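Local coordinates for HTH tetR-type domain-containing protein (Streptomyces coelicolor A3, PDB 3IUV), which is of unknown specific function but probably binds regulatory DNA and controls transcription, at residues A84-E89 with A137-P142. Numbering follows the deposited sequence.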
ATOM      1  N   ALA A  84      -7.384 -16.152  24.692  1.00 90.39           N
ATOM      2  CA  ALA A  84      -8.292 -15.594  23.708  1.00 76.51           C
ATOM      3  C   ALA A  84      -7.924 -16.002  22.279  1.00 72.78           C
ATOM      4  O   ALA A  84      -6.759 -16.263  21.981  1.00 76.22           O
ATOM      5  CB  ALA A  84      -8.342 -14.094  23.849  1.00 74.91           C
ATOM      6  N   ASP A  85      -8.929 -16.051  21.410  1.00 68.71           N
ATOM      7  CA  ASP A  85      -8.754 -16.444  20.021  1.00 62.37           C
ATOM      8  C   ASP A  85      -8.046 -15.355  19.233  1.00 69.16           C
ATOM      9  O   ASP A  85      -8.667 -14.357  18.835  1.00 67.97           O
ATOM     10  CB  ASP A  85     -10.122 -16.707  19.383  1.00 70.84           C
ATOM     11  CG  ASP A  85     -10.035 -16.951  17.890  1.00 80.25           C
ATOM     12  OD1 ASP A  85      -9.010 -17.488  17.420  1.00 81.78           O
ATOM     13  OD2 ASP A  85     -11.002 -16.610  17.181  1.00 98.61           O
ATOM     14  N   LEU A  86      -6.755 -15.560  18.977  1.00 70.51           N
ATOM     15  CA  LEU A  86      -5.946 -14.552  18.308  1.00 68.36           C
ATOM     16  C   LEU A  86      -6.503 -14.125  16.948  1.00 67.33           C
ATOM     17  O   LEU A  86      -6.704 -12.936  16.705  1.00 67.01           O
ATOM     18  CB  LEU A  86      -4.506 -15.032  18.151  1.00 69.77           C
ATOM     19  CG  LEU A  86      -3.681 -13.918  17.499  1.00 76.83           C
ATOM     20  CD1 LEU A  86      -3.972 -12.592  18.230  1.00 73.20           C
ATOM     21  CD2 LEU A  86      -2.177 -14.239  17.475  1.00 71.92           C
ATOM     22  N   SER A  87      -6.711 -15.099  16.065  1.00 76.58           N
ATOM     23  CA  SER A  87      -7.292 -14.869  14.746  1.00 85.19           C
ATOM     24  C   SER A  87      -8.559 -14.065  14.855  1.00 77.01           C
ATOM     25  O   SER A  87      -8.718 -13.032  14.195  1.00 72.61           O
ATOM     26  CB  SER A  87      -7.645 -16.197  14.082  1.00 98.62           C
ATOM     27  OG  SER A  87      -6.482 -16.970  13.871  1.00117.08           O
ATOM     28  N   GLY A  88      -9.469 -14.567  15.681  1.00 71.68           N
ATOM     29  CA  GLY A  88     -10.748 -13.920  15.902  1.00 66.66           C
ATOM     30  C   GLY A  88     -10.606 -12.468  16.290  1.00 74.12           C
ATOM     31  O   GLY A  88     -11.276 -11.609  15.717  1.00 78.98           O
ATOM     32  N   GLU A  89      -9.728 -12.192  17.256  1.00 79.01           N
ATOM     33  CA  GLU A  89      -9.543 -10.836  17.776  1.00 81.23           C
ATOM     34  C   GLU A  89      -8.994  -9.887  16.721  1.00 79.46           C
ATOM     35  O   GLU A  89      -9.443  -8.743  16.611  1.00 80.75           O
ATOM     36  CB  GLU A  89      -8.624 -10.843  19.010  1.00 91.20           C
ATOM     37  CG  GLU A  89      -9.339 -11.171  20.325  1.00 96.94           C
ATOM     38  CD  GLU A  89     -10.312 -10.083  20.766  1.00 91.21           C
ATOM     39  OE1 GLU A  89     -11.528 -10.307  20.664  1.00100.97           O
ATOM     40  OE2 GLU A  89      -9.868  -9.001  21.203  1.00 91.59           O
ATOM     41  N   ALA A 137       4.415 -10.364  18.484  1.00 75.02           N
ATOM     42  CA  ALA A 137       5.653 -11.080  18.747  1.00 73.63           C
ATOM     43  C   ALA A 137       5.588 -11.703  20.149  1.00 81.15           C
ATOM     44  O   ALA A 137       5.701 -12.926  20.320  1.00 69.25           O
ATOM     45  CB  ALA A 137       6.851 -10.122  18.629  1.00 66.06           C
ATOM     46  N   ALA A 138       5.400 -10.852  21.154  1.00 73.17           N
ATOM     47  CA  ALA A 138       5.247 -11.333  22.515  1.00 70.38           C
ATOM     48  C   ALA A 138       4.190 -12.443  22.633  1.00 83.99           C
ATOM     49  O   ALA A 138       4.390 -13.422  23.372  1.00 88.84           O
ATOM     50  CB  ALA A 138       4.916 -10.174  23.447  1.00 73.26           C
ATOM     51  N   ARG A 139       3.079 -12.303  21.899  1.00 73.66           N
ATOM     52  CA  ARG A 139       1.984 -13.264  22.014  1.00 79.14           C
ATOM     53  C   ARG A 139       2.115 -14.501  21.134  1.00 86.29           C
ATOM     54  O   ARG A 139       1.331 -15.442  21.263  1.00 82.97           O
ATOM     55  CB  ARG A 139       0.618 -12.619  21.775  1.00 83.23           C
ATOM     56  CG  ARG A 139      -0.503 -13.469  22.349  1.00 82.54           C
ATOM     57  CD  ARG A 139      -1.468 -13.825  21.275  1.00 81.14           C
ATOM     58  NE  ARG A 139      -1.970 -15.195  21.369  1.00 75.84           N
ATOM     59  CZ  ARG A 139      -3.234 -15.485  21.645  1.00 85.81           C
ATOM     60  NH1 ARG A 139      -4.085 -14.489  21.870  1.00 92.14           N
ATOM     61  NH2 ARG A 139      -3.646 -16.750  21.697  1.00 85.03           N
ATOM     62  N   THR A 140       3.089 -14.494  20.230  1.00 89.46           N
ATOM     63  CA  THR A 140       3.362 -15.661  19.393  1.00 75.83           C
ATOM     64  C   THR A 140       4.863 -15.853  19.269  1.00 75.26           C
ATOM     65  O   THR A 140       5.538 -16.178  20.245  1.00 84.72           O
ATOM     66  CB  THR A 140       2.709 -15.559  17.977  1.00 75.51           C
ATOM     67  OG1 THR A 140       3.289 -14.480  17.222  1.00 63.76           O
ATOM     68  CG2 THR A 140       1.148 -15.407  18.080  1.00 53.75           C
ATOM     69  N   ASP A 141       5.378 -15.637  18.065  1.00 82.68           N
ATOM     70  CA  ASP A 141       6.811 -15.671  17.813  1.00 79.42           C
ATOM     71  C   ASP A 141       7.074 -14.612  16.759  1.00 77.19           C
ATOM     72  O   ASP A 141       6.136 -14.143  16.114  1.00 70.75           O
ATOM     73  CB  ASP A 141       7.241 -17.048  17.302  1.00 69.46           C
ATOM     74  CG  ASP A 141       6.764 -17.311  15.897  1.00 75.01           C
ATOM     75  OD1 ASP A 141       7.448 -16.892  14.928  1.00 89.30           O
ATOM     76  OD2 ASP A 141       5.702 -17.940  15.771  1.00 64.31           O
ATOM     77  N   PRO A 142       8.350 -14.246  16.562  1.00 84.57           N
ATOM     78  CA  PRO A 142       8.668 -13.123  15.680  1.00 78.16           C
ATOM     79  C   PRO A 142       8.167 -13.395  14.264  1.00 83.55           C
ATOM     80  O   PRO A 142       7.550 -12.532  13.627  1.00 85.39           O
ATOM     81  CB  PRO A 142      10.208 -13.074  15.704  1.00 59.35           C
ATOM     82  CG  PRO A 142      10.624 -13.918  16.853  1.00 63.99           C
ATOM     83  CD  PRO A 142       9.565 -14.955  17.004  1.00 82.68           C
TER
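Arg-139, the last helical residue of 121-139, reaches out to the backbone carbonyl of Ala-84 and grips that one oxygen with both terminal nitrogens. NH2 lies 3.2 Å from Ala-84 O and nearly in line with the C=O bond, whereas NH1, equally distant, stands above the carbonyl plane. The oxygen itself sits at the guanidinium edge, close to the plane of the group. Both hydrogen bonds are bent, with N-H...O angles of 148° from NH2 and 146° from NH1, as expected when two donors share one acceptor. NH1 also makes a weak hydrogen bond to Leu-79 O, so the guanidinium reaches a second carbonyl of the loop ahead of helix 86-98. Arginine suits this place because its chain is long enough to reach that loop from the end of helix 121-139 and ends in several donors. Leu-86 covers one guanidinium face, its CB lying 3.7 Å from Arg-139 CZ. With CG anti to the backbone N (chi1 -178°), Leu-86 sends its methyls along the arginine chain, CD2 coming within 3.9 Å of Arg-139 CD. Both segments belong to the all-helical C-terminal domain of the TetR family, where the contact joins the start of helix 86-98 to the turn between helices 121-139 and 142-161. Leu-86 is buried and also packs on Leu-148 and Ile-179, a role for a branched apolar chain. An alanine in place of Arg-139 is likely to cost Ala-84 O both donors and uncover one side of Leu-86. Threonine suits position Thr-140, just past the helix, because its methyl CG2 can meet Leu-86 CD2 at 3.6 Å while its hydroxyl OG1 hydrogen-bonds back to Leu-136 O. At the next residue, Asp-141 provides the N-cap of helix 142-161, and its OD2 is hydrogen-bonded to Thr-144 OG1.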